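Local coordinates for NMB1025 protein (Neisseria meningitidis serogroup B, PDB 3KJK), which is of uncertain function but belongs to the RutC (YjgF/L-PSP endoribonuclease-like) family, whose members form trimers and often act as enamine or imine deaminases, at residues 72-77 and 115-120. Residues are numbered along the deposited sequence; the frame is centred on the assembly and turned at random.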
ATOM      1  N   VAL A  72      -4.989  -4.981  -0.814  1.00  3.92           N
ATOM      2  CA  VAL A  72      -4.156  -5.401   0.321  1.00  5.42           C
ATOM      3  C   VAL A  72      -5.089  -5.824   1.431  1.00  4.91           C
ATOM      4  O   VAL A  72      -5.964  -5.057   1.825  1.00  5.26           O
ATOM      5  CB  VAL A  72      -3.222  -4.281   0.829  1.00  6.22           C
ATOM      6  CG1 VAL A  72      -2.425  -4.758   2.042  1.00  3.56           C
ATOM      7  CG2 VAL A  72      -2.294  -3.808  -0.286  1.00  4.17           C
ATOM      8  N   ILE A  73      -4.922  -7.052   1.908  1.00  4.25           N
ATOM      9  CA  ILE A  73      -5.800  -7.599   2.943  1.00  2.71           C
ATOM     10  C   ILE A  73      -5.038  -7.779   4.260  1.00  5.93           C
ATOM     11  O   ILE A  73      -4.126  -8.600   4.349  1.00  7.74           O
ATOM     12  CB  ILE A  73      -6.421  -8.940   2.496  1.00  3.11           C
ATOM     13  CG1 ILE A  73      -7.136  -8.768   1.149  1.00  2.78           C
ATOM     14  CG2 ILE A  73      -7.389  -9.497   3.586  1.00  2.00           C
ATOM     15  CD1 ILE A  73      -7.531 -10.060   0.479  1.00  6.89           C
ATOM     16  N   TYR A  74      -5.413  -6.995   5.270  1.00  6.52           N
ATOM     17  CA  TYR A  74      -4.819  -7.097   6.594  1.00  6.73           C
ATOM     18  C   TYR A  74      -5.719  -7.947   7.465  1.00  9.61           C
ATOM     19  O   TYR A  74      -6.901  -7.638   7.629  1.00 10.34           O
ATOM     20  CB  TYR A  74      -4.674  -5.720   7.247  1.00  6.25           C
ATOM     21  CG  TYR A  74      -3.936  -4.700   6.420  1.00  3.99           C
ATOM     22  CD1 TYR A  74      -2.546  -4.641   6.435  1.00  2.27           C
ATOM     23  CD2 TYR A  74      -4.628  -3.790   5.626  1.00  6.61           C
ATOM     24  CE1 TYR A  74      -1.858  -3.701   5.672  1.00  7.39           C
ATOM     25  CE2 TYR A  74      -3.955  -2.837   4.864  1.00  9.23           C
ATOM     26  CZ  TYR A  74      -2.574  -2.798   4.895  1.00 11.48           C
ATOM     27  OH  TYR A  74      -1.908  -1.866   4.141  1.00 14.88           O
ATOM     28  N   LEU A  75      -5.155  -9.007   8.033  1.00  7.94           N
ATOM     29  CA  LEU A  75      -5.865  -9.847   8.975  1.00  7.62           C
ATOM     30  C   LEU A  75      -5.310  -9.625  10.372  1.00  8.40           C
ATOM     31  O   LEU A  75      -4.093  -9.579  10.556  1.00  6.71           O
ATOM     32  CB  LEU A  75      -5.703 -11.324   8.599  1.00  6.67           C
ATOM     33  CG  LEU A  75      -6.300 -11.860   7.300  1.00  9.69           C
ATOM     34  CD1 LEU A  75      -5.874 -13.316   7.131  1.00  8.62           C
ATOM     35  CD2 LEU A  75      -7.818 -11.745   7.292  1.00  6.21           C
ATOM     36  N   ARG A  76      -6.195  -9.498  11.359  1.00  8.08           N
ATOM     37  CA  ARG A  76      -5.763  -9.454  12.758  1.00  8.51           C
ATOM     38  C   ARG A  76      -4.956 -10.710  13.124  1.00  9.81           C
ATOM     39  O   ARG A  76      -3.889 -10.632  13.750  1.00 10.08           O
ATOM     40  CB  ARG A  76      -6.968  -9.316  13.699  1.00  7.18           C
ATOM     41  CG  ARG A  76      -6.593  -9.371  15.180  1.00  6.40           C
ATOM     42  CD  ARG A  76      -7.805  -9.214  16.105  1.00 10.47           C
ATOM     43  NE  ARG A  76      -7.404  -9.199  17.510  1.00 12.34           N
ATOM     44  CZ  ARG A  76      -6.891  -8.147  18.150  1.00 14.61           C
ATOM     45  NH1 ARG A  76      -6.716  -6.986  17.523  1.00 11.81           N
ATOM     46  NH2 ARG A  76      -6.556  -8.254  19.436  1.00  6.18           N
ATOM     47  N   ASP A  77      -5.472 -11.863  12.719  1.00  9.62           N
ATOM     48  CA  ASP A  77      -4.851 -13.134  13.033  1.00  7.89           C
ATOM     49  C   ASP A  77      -4.802 -13.963  11.761  1.00  7.23           C
ATOM     50  O   ASP A  77      -5.837 -14.304  11.197  1.00  6.75           O
ATOM     51  CB  ASP A  77      -5.660 -13.845  14.128  1.00  6.92           C
ATOM     52  CG  ASP A  77      -4.978 -15.101  14.652  1.00 10.68           C
ATOM     53  OD1 ASP A  77      -5.239 -15.467  15.814  1.00 13.28           O
ATOM     54  OD2 ASP A  77      -4.194 -15.729  13.916  1.00 14.97           O
ATOM     55  N   GLU A 115      -9.312  -6.153   7.359  1.00  7.26           N
ATOM     56  CA  GLU A 115      -9.425  -4.858   6.699  1.00  6.51           C
ATOM     57  C   GLU A 115      -8.867  -5.012   5.297  1.00  5.77           C
ATOM     58  O   GLU A 115      -7.808  -5.619   5.114  1.00  9.67           O
ATOM     59  CB  GLU A 115      -8.644  -3.781   7.459  1.00  6.65           C
ATOM     60  CG  GLU A 115      -8.668  -2.396   6.802  1.00  7.63           C
ATOM     61  CD  GLU A 115      -8.256  -1.266   7.743  1.00 14.94           C
ATOM     62  OE1 GLU A 115      -7.961  -1.528   8.926  1.00 15.94           O
ATOM     63  OE2 GLU A 115      -8.236  -0.103   7.299  1.00 15.66           O
ATOM     64  N   ILE A 116      -9.581  -4.476   4.315  1.00  2.66           N
ATOM     65  CA  ILE A 116      -9.174  -4.595   2.916  1.00  3.75           C
ATOM     66  C   ILE A 116      -9.027  -3.209   2.292  1.00  6.37           C
ATOM     67  O   ILE A 116      -9.907  -2.359   2.442  1.00  6.93           O
ATOM     68  CB  ILE A 116     -10.163  -5.495   2.127  1.00  2.94           C
ATOM     69  CG1 ILE A 116     -10.169  -6.910   2.739  1.00  2.00           C
ATOM     70  CG2 ILE A 116      -9.804  -5.535   0.647  1.00  2.00           C
ATOM     71  CD1 ILE A 116     -11.065  -7.930   2.035  1.00  2.38           C
ATOM     72  N   LYS A 117      -7.898  -2.986   1.619  1.00  5.61           N
ATOM     73  CA  LYS A 117      -7.583  -1.705   0.999  1.00  5.34           C
ATOM     74  C   LYS A 117      -7.489  -1.832  -0.522  1.00  7.73           C
ATOM     75  O   LYS A 117      -6.633  -2.554  -1.042  1.00  9.79           O
ATOM     76  CB  LYS A 117      -6.269  -1.156   1.551  1.00  7.16           C
ATOM     77  CG  LYS A 117      -5.841   0.159   0.920  1.00 11.39           C
ATOM     78  CD  LYS A 117      -4.409   0.523   1.270  1.00 31.16           C
ATOM     79  CE  LYS A 117      -3.783   1.397   0.185  1.00 47.75           C
ATOM     80  NZ  LYS A 117      -4.677   2.511  -0.235  1.00 55.66           N
ATOM     81  N   ILE A 118      -8.344  -1.090  -1.224  1.00  7.12           N
ATOM     82  CA  ILE A 118      -8.534  -1.260  -2.668  1.00  3.99           C
ATOM     83  C   ILE A 118      -8.028  -0.077  -3.494  1.00  6.10           C
ATOM     84  O   ILE A 118      -8.239   1.082  -3.137  1.00  6.64           O
ATOM     85  CB  ILE A 118     -10.038  -1.501  -2.997  1.00  3.68           C
ATOM     86  CG1 ILE A 118     -10.518  -2.842  -2.430  1.00  6.64           C
ATOM     87  CG2 ILE A 118     -10.318  -1.388  -4.512  1.00  3.64           C
ATOM     88  CD1 ILE A 118     -10.035  -4.088  -3.176  1.00  7.60           C
ATOM     89  N   THR A 119      -7.351  -0.390  -4.598  1.00  6.33           N
ATOM     90  CA  THR A 119      -7.076   0.587  -5.646  1.00  5.11           C
ATOM     91  C   THR A 119      -7.811   0.095  -6.894  1.00  7.50           C
ATOM     92  O   THR A 119      -7.748  -1.099  -7.225  1.00  8.40           O
ATOM     93  CB  THR A 119      -5.552   0.736  -5.914  1.00  4.25           C
ATOM     94  OG1 THR A 119      -4.885   1.058  -4.689  1.00 11.07           O
ATOM     95  CG2 THR A 119      -5.266   1.836  -6.942  1.00  2.10           C
ATOM     96  N   ALA A 120      -8.509   1.008  -7.571  1.00  6.04           N
ATOM     97  CA  ALA A 120      -9.318   0.650  -8.729  1.00  6.50           C
ATOM     98  C   ALA A 120      -9.293   1.693  -9.860  1.00 10.35           C
ATOM     99  O   ALA A 120      -8.601   2.722  -9.776  1.00 10.77           O
ATOM    100  CB  ALA A 120     -10.754   0.366  -8.296  1.00  4.80           C
TER
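With CG1 of both Ile73 (chi1 -55°) and Ile116 (chi1 -61°) turned anti to the carbonyl carbon, the two side chains run side by side in one direction, and Ile73 CG1 meets Ile116 CG1 at 3.9 Å. The same torsion leaves CG2 of Ile73 anti to the backbone N, where it too lies 3.9 Å from Ile116 CG1. They form the non-hydrogen-bonded pair of an antiparallel register, flanked by two hydrogen-bonded pairs. Val72 and Lys117 exchange bonds in both directions: Val72 N to Lys117 O is 2.9 Å, whereas Lys117 N reaches Val72 O at 2.8 Å (N-H...O 166°). Tyr74 N donates to Glu115 O and Glu115 N donates to Tyr74 O, each at 2.8 Å. Glu115 O also receives a longer CA-H...O contact from Ile73 CA, at 3.6 Å.

On the face bearing Val72, Tyr74, Glu115 and Lys117, the Tyr74 ring has Val72 CG1 3.4 Å above its plane, over the periphery rather than the centre, and Lys117 CB at its edge. Lys117 NZ forms a salt bridge with Asp70 of a neighbouring subunit, placing this face at the trimer interface. Ile116 packs on the opposite face against Val50 and Ile54 of helix 43-60, while strand 68-75 continues the sheet by pairing in parallel with strand 99-104.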